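Local coordinates for protein manganese-dependent ADP-ribose/CDP-alcohol diphosphatase (Danio rerio, PDB 2NXF) that probably hydrolyses ADP-ribose and CDP-alcohols such as CDP-choline to a nucleoside monophosphate and a second phosphate ester at a dinuclear metal centre, at residues Arg27-Tyr32 against Asp266-Arg271; Asn244-Ala247 against Leu252-His255. All blocks are in the same frame, centred on the assembly; numbering follows the deposited sequence.

Contact 1 (Arg27-Tyr32 against Asp266-Arg271); sequences RTRRRY and DHDGGR. With ZN (zinc ion), chain B; PO4 (phosphate ion), chain F.
R29 and D268 illustrate how an arginine can hold a carboxylate side-on, with one nitrogen for each oxygen. R29 NE lies 2.9 Å from D268 OD1, on the syn lone pair of that oxygen, in a nearly straight bond (173°). R29 NH2 meets D268 OD2, also at 2.9 Å, from the syn side but tilted somewhat out of the carboxylate plane. The two planes are only 24° apart, and the salt bridge is therefore almost flat. A bend at chi2 folds the R29 chain, and NH1 turns back to T28 O at 3.1 Å, approaching from above that carbonyl's plane; three bonds thus fix the rotation of the guanidinium. With an alanine here both bonds to the carboxylate go, and D268 is likely to be left without its paired charge and residues 27-29 without this tie to the turn at 266-269.

R31 and H267 meet quite differently. The H267 ring presents its edge to one face of the R31 guanidinium, with CE1 3.4 Å from R31 NH2 and the planes 63° apart. E288 ties the pair together, for its OE2 accepts from H267 ND1 and forms a salt bridge with R31 NH2. The other ring nitrogen, H267 NE2, binds zinc at 2.2 Å, in a site shared with D13, Q15 and D60. A phosphate, probably from the crystallisation liquor, coordinates the same zinc through O3, while its O2 takes a weak, long bond from R31 NH1 (3.4 Å).

On the backbone side, D266-G269 forms a type I turn in which D266 OD1 also accepts from D268 N, an Asx turn. The turn leads into strand 270-273, at one edge of the seven-stranded sheet, whereas R31 belongs to strand 30-31, paired antiparallel with strand 22-23.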
ATOM      1  N   ARG A  27       5.086 -18.048 -12.938  1.00 30.87           N
ATOM      2  CA  ARG A  27       4.103 -18.432 -13.969  1.00 29.60           C
ATOM      3  C   ARG A  27       2.900 -19.173 -13.373  1.00 28.84           C
ATOM      4  O   ARG A  27       2.441 -20.193 -13.898  1.00 28.45           O
ATOM      5  CB  ARG A  27       4.778 -19.236 -15.100  1.00 29.14           C
ATOM      6  CG  ARG A  27       5.856 -18.425 -15.807  1.00 29.36           C
ATOM      7  CD  ARG A  27       6.406 -19.113 -17.039  1.00 29.80           C
ATOM      8  NE  ARG A  27       5.381 -19.251 -18.068  1.00 31.45           N
ATOM      9  CZ  ARG A  27       5.407 -20.148 -19.050  1.00 33.54           C
ATOM     10  NH1 ARG A  27       6.408 -21.020 -19.155  1.00 32.68           N
ATOM     11  NH2 ARG A  27       4.415 -20.181 -19.928  1.00 35.55           N
ATOM     12  N   THR A  28       2.415 -18.649 -12.251  1.00 28.10           N
ATOM     13  CA  THR A  28       1.279 -19.230 -11.540  1.00 28.04           C
ATOM     14  C   THR A  28       0.119 -18.241 -11.502  1.00 27.23           C
ATOM     15  O   THR A  28      -0.989 -18.598 -11.101  1.00 27.04           O
ATOM     16  CB  THR A  28       1.636 -19.573 -10.082  1.00 27.85           C
ATOM     17  OG1 THR A  28       2.148 -18.391  -9.446  1.00 28.31           O
ATOM     18  CG2 THR A  28       2.663 -20.701 -10.022  1.00 29.26           C
ATOM     19  N   ARG A  29       0.383 -16.998 -11.902  1.00 27.25           N
ATOM     20  CA  ARG A  29      -0.638 -15.961 -11.944  1.00 27.47           C
ATOM     21  C   ARG A  29      -0.499 -15.156 -13.227  1.00 27.80           C
ATOM     22  O   ARG A  29       0.615 -14.816 -13.626  1.00 29.43           O
ATOM     23  CB  ARG A  29      -0.480 -14.993 -10.765  1.00 27.27           C
ATOM     24  CG  ARG A  29      -0.469 -15.637  -9.374  1.00 27.17           C
ATOM     25  CD  ARG A  29      -1.849 -16.049  -8.902  1.00 26.88           C
ATOM     26  NE  ARG A  29      -1.798 -16.524  -7.517  1.00 27.51           N
ATOM     27  CZ  ARG A  29      -1.593 -17.784  -7.136  1.00 28.71           C
ATOM     28  NH1 ARG A  29      -1.422 -18.770  -8.025  1.00 27.11           N
ATOM     29  NH2 ARG A  29      -1.565 -18.072  -5.840  1.00 29.21           N
ATOM     30  N   ARG A  30      -1.630 -14.827 -13.843  1.00 26.89           N
ATOM     31  CA  ARG A  30      -1.653 -14.013 -15.055  1.00 26.56           C
ATOM     32  C   ARG A  30      -1.762 -12.550 -14.658  1.00 26.15           C
ATOM     33  O   ARG A  30      -2.417 -12.225 -13.660  1.00 26.27           O
ATOM     34  CB  ARG A  30      -2.850 -14.425 -15.927  1.00 26.95           C
ATOM     35  CG  ARG A  30      -2.972 -13.685 -17.256  1.00 28.33           C
ATOM     36  CD  ARG A  30      -3.728 -14.547 -18.283  1.00 32.89           C
ATOM     37  NE  ARG A  30      -4.082 -13.772 -19.473  1.00 35.08           N
ATOM     38  CZ  ARG A  30      -4.729 -14.252 -20.531  1.00 36.50           C
ATOM     39  NH1 ARG A  30      -5.110 -15.533 -20.577  1.00 36.55           N
ATOM     40  NH2 ARG A  30      -4.996 -13.445 -21.550  1.00 36.26           N
ATOM     41  N   ARG A  31      -1.132 -11.673 -15.442  1.00 25.20           N
ATOM     42  CA  ARG A  31      -1.207 -10.225 -15.212  1.00 25.49           C
ATOM     43  C   ARG A  31      -1.937  -9.525 -16.364  1.00 24.79           C
ATOM     44  O   ARG A  31      -1.522  -9.598 -17.520  1.00 24.45           O
ATOM     45  CB  ARG A  31       0.190  -9.644 -14.938  1.00 26.60           C
ATOM     46  CG  ARG A  31       0.615 -10.042 -13.543  1.00 29.88           C
ATOM     47  CD  ARG A  31       1.902  -9.467 -13.053  1.00 34.88           C
ATOM     48  NE  ARG A  31       2.184 -10.024 -11.726  1.00 37.66           N
ATOM     49  CZ  ARG A  31       3.068  -9.527 -10.868  1.00 38.91           C
ATOM     50  NH1 ARG A  31       3.771  -8.427 -11.169  1.00 39.50           N
ATOM     51  NH2 ARG A  31       3.241 -10.126  -9.699  1.00 39.53           N
ATOM     52  N   TYR A  32      -3.055  -8.886 -16.028  1.00 24.05           N
ATOM     53  CA  TYR A  32      -4.001  -8.379 -17.009  1.00 23.63           C
ATOM     54  C   TYR A  32      -3.782  -6.872 -17.146  1.00 23.34           C
ATOM     55  O   TYR A  32      -4.560  -6.078 -16.633  1.00 23.42           O
ATOM     56  CB  TYR A  32      -5.419  -8.687 -16.522  1.00 23.75           C
ATOM     57  CG  TYR A  32      -5.687 -10.172 -16.408  1.00 22.67           C
ATOM     58  CD1 TYR A  32      -6.101 -10.895 -17.514  1.00 22.15           C
ATOM     59  CD2 TYR A  32      -5.524 -10.846 -15.189  1.00 23.04           C
ATOM     60  CE1 TYR A  32      -6.352 -12.264 -17.421  1.00 23.53           C
ATOM     61  CE2 TYR A  32      -5.773 -12.219 -15.080  1.00 22.71           C
ATOM     62  CZ  TYR A  32      -6.185 -12.911 -16.196  1.00 22.48           C
ATOM     63  OH  TYR A  32      -6.438 -14.264 -16.128  1.00 23.42           O
ATOM     64  N   ASP A 266       0.865  -8.018  -1.900  1.00 25.41           N
ATOM     65  CA  ASP A 266       0.591  -9.446  -2.085  1.00 25.43           C
ATOM     66  C   ASP A 266      -0.728  -9.546  -2.843  1.00 25.03           C
ATOM     67  O   ASP A 266      -1.805  -9.396  -2.245  1.00 25.64           O
ATOM     68  CB  ASP A 266       0.494 -10.159  -0.723  1.00 25.39           C
ATOM     69  CG  ASP A 266       0.227 -11.639  -0.841  1.00 26.43           C
ATOM     70  OD1 ASP A 266      -0.029 -12.139  -1.962  1.00 25.86           O
ATOM     71  OD2 ASP A 266       0.306 -12.335   0.201  1.00 29.24           O
ATOM     72  N   HIS A 267      -0.644  -9.801  -4.153  1.00 25.32           N
ATOM     73  CA  HIS A 267      -1.839  -9.730  -5.018  1.00 25.60           C
ATOM     74  C   HIS A 267      -2.879 -10.791  -4.677  1.00 25.14           C
ATOM     75  O   HIS A 267      -4.024 -10.662  -5.072  1.00 25.07           O
ATOM     76  CB  HIS A 267      -1.454  -9.877  -6.496  1.00 26.11           C
ATOM     77  CG  HIS A 267      -0.490  -8.829  -6.971  1.00 26.16           C
ATOM     78  ND1 HIS A 267       0.355  -9.033  -8.043  1.00 27.06           N
ATOM     79  CD2 HIS A 267      -0.248  -7.570  -6.529  1.00 27.62           C
ATOM     80  CE1 HIS A 267       1.085  -7.944  -8.233  1.00 25.62           C
ATOM     81  NE2 HIS A 267       0.741  -7.041  -7.328  1.00 25.79           N
ATOM     82  N   ASP A 268      -2.463 -11.853  -3.975  1.00 25.31           N
ATOM     83  CA  ASP A 268      -3.383 -12.900  -3.521  1.00 25.46           C
ATOM     84  C   ASP A 268      -4.280 -12.432  -2.373  1.00 25.65           C
ATOM     85  O   ASP A 268      -5.323 -13.057  -2.107  1.00 25.76           O
ATOM     86  CB  ASP A 268      -2.594 -14.113  -3.038  1.00 25.59           C
ATOM     87  CG  ASP A 268      -2.081 -14.989  -4.179  1.00 28.44           C
ATOM     88  OD1 ASP A 268      -2.356 -14.705  -5.369  1.00 29.51           O
ATOM     89  OD2 ASP A 268      -1.426 -16.006  -3.865  1.00 29.47           O
ATOM     90  N   GLY A 269      -3.863 -11.369  -1.687  1.00 25.15           N
ATOM     91  CA  GLY A 269      -4.592 -10.845  -0.522  1.00 24.99           C
ATOM     92  C   GLY A 269      -4.441 -11.713   0.725  1.00 25.25           C
ATOM     93  O   GLY A 269      -3.896 -12.825   0.683  1.00 25.55           O
ATOM     94  N   GLY A 270      -4.937 -11.200   1.842  1.00 24.74           N
ATOM     95  CA  GLY A 270      -4.903 -11.934   3.099  1.00 23.99           C
ATOM     96  C   GLY A 270      -5.550 -11.062   4.153  1.00 24.23           C
ATOM     97  O   GLY A 270      -5.793  -9.873   3.923  1.00 24.87           O
ATOM     98  N   ARG A 271      -5.828 -11.646   5.308  1.00 23.96           N
ATOM     99  CA  ARG A 271      -6.418 -10.888   6.416  1.00 24.39           C
ATOM    100  C   ARG A 271      -6.306 -11.688   7.689  1.00 24.69           C
ATOM    101  O   ARG A 271      -6.372 -12.923   7.667  1.00 24.01           O
ATOM    102  CB  ARG A 271      -7.891 -10.572   6.140  1.00 24.10           C
ATOM    103  CG  ARG A 271      -8.747 -11.819   5.823  1.00 26.00           C
ATOM    104  CD  ARG A 271     -10.145 -11.423   5.391  1.00 25.52           C
ATOM    105  NE  ARG A 271     -10.138 -10.586   4.182  1.00 28.13           N
ATOM    106  CZ  ARG A 271     -11.234 -10.037   3.663  1.00 25.80           C
ATOM    107  NH1 ARG A 271     -12.408 -10.234   4.270  1.00 25.95           N
ATOM    108  NH2 ARG A 271     -11.144  -9.289   2.560  1.00 24.88           N
TER
HETATM  109 ZN    ZN B 401       1.894  -5.115  -7.225  0.80 16.87          ZN
HETATM  110  P   PO4 F 501       4.739  -6.793  -7.625  0.80 20.25           P
HETATM  111  O1  PO4 F 501       4.434  -8.121  -6.967  0.80 23.38           O
HETATM  112  O2  PO4 F 501       5.691  -7.016  -8.783  0.80 19.59           O
HETATM  113  O3  PO4 F 501       3.507  -6.177  -8.260  0.80 17.00           O
HETATM  114  O4  PO4 F 501       5.291  -5.816  -6.632  0.80 18.50           O
HETATM  115  O   HOH W   1       2.938  -5.885  -5.518  1.00 20.14           O

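Contact 2 (Asn244-Ala247 against Leu252-His255); sequences NHEA and LRSH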
ATOM      1  N   ASN A 244      11.474  -4.835   8.061  1.00 22.96           N
ATOM      2  CA  ASN A 244      11.419  -4.751   9.517  1.00 23.77           C
ATOM      3  C   ASN A 244       9.979  -4.804   9.997  1.00 23.37           C
ATOM      4  O   ASN A 244       9.573  -4.029  10.850  1.00 23.86           O
ATOM      5  CB  ASN A 244      12.193  -3.523  10.060  1.00 23.50           C
ATOM      6  CG  ASN A 244      11.639  -2.197   9.557  1.00 23.86           C
ATOM      7  OD1 ASN A 244      11.011  -2.124   8.505  1.00 23.39           O
ATOM      8  ND2 ASN A 244      11.899  -1.129  10.317  1.00 25.46           N
ATOM      9  N   HIS A 245       9.227  -5.770   9.468  1.00 23.59           N
ATOM     10  CA  HIS A 245       7.798  -5.874   9.792  1.00 23.92           C
ATOM     11  C   HIS A 245       7.572  -6.002  11.311  1.00 24.27           C
ATOM     12  O   HIS A 245       6.606  -5.448  11.834  1.00 24.03           O
ATOM     13  CB  HIS A 245       7.141  -7.042   9.030  1.00 24.15           C
ATOM     14  CG  HIS A 245       7.578  -8.398   9.507  1.00 25.02           C
ATOM     15  ND1 HIS A 245       6.787  -9.214  10.291  1.00 27.15           N
ATOM     16  CD2 HIS A 245       8.742  -9.065   9.333  1.00 26.29           C
ATOM     17  CE1 HIS A 245       7.442 -10.328  10.568  1.00 27.23           C
ATOM     18  NE2 HIS A 245       8.632 -10.262  10.001  1.00 28.52           N
ATOM     19  N   GLU A 246       8.454  -6.710  12.015  1.00 24.35           N
ATOM     20  CA  GLU A 246       8.261  -6.934  13.447  1.00 25.16           C
ATOM     21  C   GLU A 246       8.387  -5.620  14.235  1.00 24.94           C
ATOM     22  O   GLU A 246       7.707  -5.426  15.253  1.00 24.18           O
ATOM     23  CB  GLU A 246       9.233  -8.003  13.958  1.00 26.51           C
ATOM     24  CG  GLU A 246       8.877  -8.592  15.309  1.00 32.14           C
ATOM     25  CD  GLU A 246       7.537  -9.343  15.322  1.00 37.24           C
ATOM     26  OE1 GLU A 246       6.785  -9.190  16.306  1.00 41.06           O
ATOM     27  OE2 GLU A 246       7.232 -10.084  14.367  1.00 38.89           O
ATOM     28  N   ALA A 247       9.236  -4.717  13.745  1.00 24.33           N
ATOM     29  CA  ALA A 247       9.390  -3.393  14.363  1.00 24.61           C
ATOM     30  C   ALA A 247       8.083  -2.614  14.270  1.00 24.83           C
ATOM     31  O   ALA A 247       7.694  -1.915  15.216  1.00 24.82           O
ATOM     32  CB  ALA A 247      10.533  -2.621  13.701  1.00 25.45           C
ATOM     33  N   LEU A 252       2.515  -1.047  16.702  1.00 24.33           N
ATOM     34  CA  LEU A 252       1.052  -1.175  16.638  1.00 24.11           C
ATOM     35  C   LEU A 252       0.479  -1.778  17.907  1.00 24.80           C
ATOM     36  O   LEU A 252      -0.566  -1.326  18.399  1.00 24.55           O
ATOM     37  CB  LEU A 252       0.629  -2.023  15.446  1.00 24.36           C
ATOM     38  CG  LEU A 252       1.100  -1.558  14.068  1.00 22.96           C
ATOM     39  CD1 LEU A 252       0.588  -2.530  13.002  1.00 26.21           C
ATOM     40  CD2 LEU A 252       0.673  -0.103  13.787  1.00 24.32           C
ATOM     41  N   ARG A 253       1.161  -2.798  18.431  1.00 24.63           N
ATOM     42  CA  ARG A 253       0.688  -3.526  19.621  1.00 25.26           C
ATOM     43  C   ARG A 253       0.705  -2.682  20.903  1.00 25.54           C
ATOM     44  O   ARG A 253       0.059  -3.037  21.895  1.00 25.64           O
ATOM     45  CB  ARG A 253       1.488  -4.813  19.809  1.00 25.46           C
ATOM     46  CG  ARG A 253       1.197  -5.828  18.704  1.00 26.75           C
ATOM     47  CD  ARG A 253       2.156  -7.005  18.735  1.00 29.13           C
ATOM     48  NE  ARG A 253       1.750  -8.030  17.769  1.00 31.34           N
ATOM     49  CZ  ARG A 253       2.581  -8.911  17.214  1.00 32.03           C
ATOM     50  NH1 ARG A 253       3.876  -8.884  17.508  1.00 32.56           N
ATOM     51  NH2 ARG A 253       2.114  -9.817  16.365  1.00 31.29           N
ATOM     52  N   SER A 254       1.445  -1.572  20.861  1.00 25.22           N
ATOM     53  CA  SER A 254       1.551  -0.615  21.963  1.00 26.67           C
ATOM     54  C   SER A 254       0.381   0.363  22.049  1.00 26.01           C
ATOM     55  O   SER A 254       0.291   1.133  23.012  1.00 26.59           O
ATOM     56  CB  SER A 254       2.840   0.201  21.788  1.00 26.93           C
ATOM     57  OG  SER A 254       3.963  -0.633  22.036  1.00 32.93           O
ATOM     58  N   HIS A 255      -0.498   0.354  21.046  1.00 25.37           N
ATOM     59  CA  HIS A 255      -1.509   1.403  20.926  1.00 25.16           C
ATOM     60  C   HIS A 255      -2.911   0.886  20.640  1.00 25.08           C
ATOM     61  O   HIS A 255      -3.166   0.326  19.562  1.00 25.04           O
ATOM     62  CB  HIS A 255      -1.096   2.387  19.828  1.00 24.82           C
ATOM     63  CG  HIS A 255       0.194   3.083  20.118  1.00 23.79           C
ATOM     64  ND1 HIS A 255       0.293   4.103  21.037  1.00 25.39           N
ATOM     65  CD2 HIS A 255       1.441   2.901  19.618  1.00 24.77           C
ATOM     66  CE1 HIS A 255       1.549   4.516  21.100  1.00 26.37           C
ATOM     67  NE2 HIS A 255       2.261   3.812  20.236  1.00 25.31           N
TER
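E246 and R253 stand seven residues apart, two turns along helix 245-253, and show how a long side chain can bridge that spacing. Their CA atoms are 10.3 Å apart, so most of the gap must be crossed by side-chain length. From R253 CA the CB bond already points toward residues 244-247. CG lies beside the backbone N and anti to the carbonyl carbon, and from there to NE the chain is extended, so that CG and CD act as the shaft that carries the charged end along the helix. R253 CZ then spreads its three nitrogens. NH1 approaches E246 OE1 at 3.2 Å, with the oxygen at the guanidinium edge and near its plane. NH2 has another acidic partner, forming a salt bridge with D274 OD1.

The glutamate has to turn to meet it: its CB points away from R253, and a bend at chi2 (63°) brings the carboxylate round. The fit remains imperfect, with the two planes 40° apart and an N-H...O angle of 128°, so the salt bridge contains only a weak hydrogen bond. It lies at the surface, while the neighbouring L252 packs on V258 and F261 of strand 258-263. The pair lies on the exposed side of the crossover helix that joins strands 222-227 and 258-263 in a beta-alpha-beta unit of the calcineurin-like phosphoesterase fold.

The two contacts lie in separate regions of one fold, their centres 26 Å apart and their nearest atoms about 12 Å apart, with no touch between them. In chain order, residues 27-32 come first, then both segments of contact 2, and residues 266-271 last. Contact 2 spans the helix 245-253, which feeds strand 258-263 of the seven-stranded sheet; just past that strand come the zinc ligands H265 and H267, the latter within contact 1. Contact 1 closes a long sequence separation at the metal centre, whereas contact 2 is local and superficial. The surface helix is thus followed in sequence by a core strand and then by the loop that carries zinc ligands.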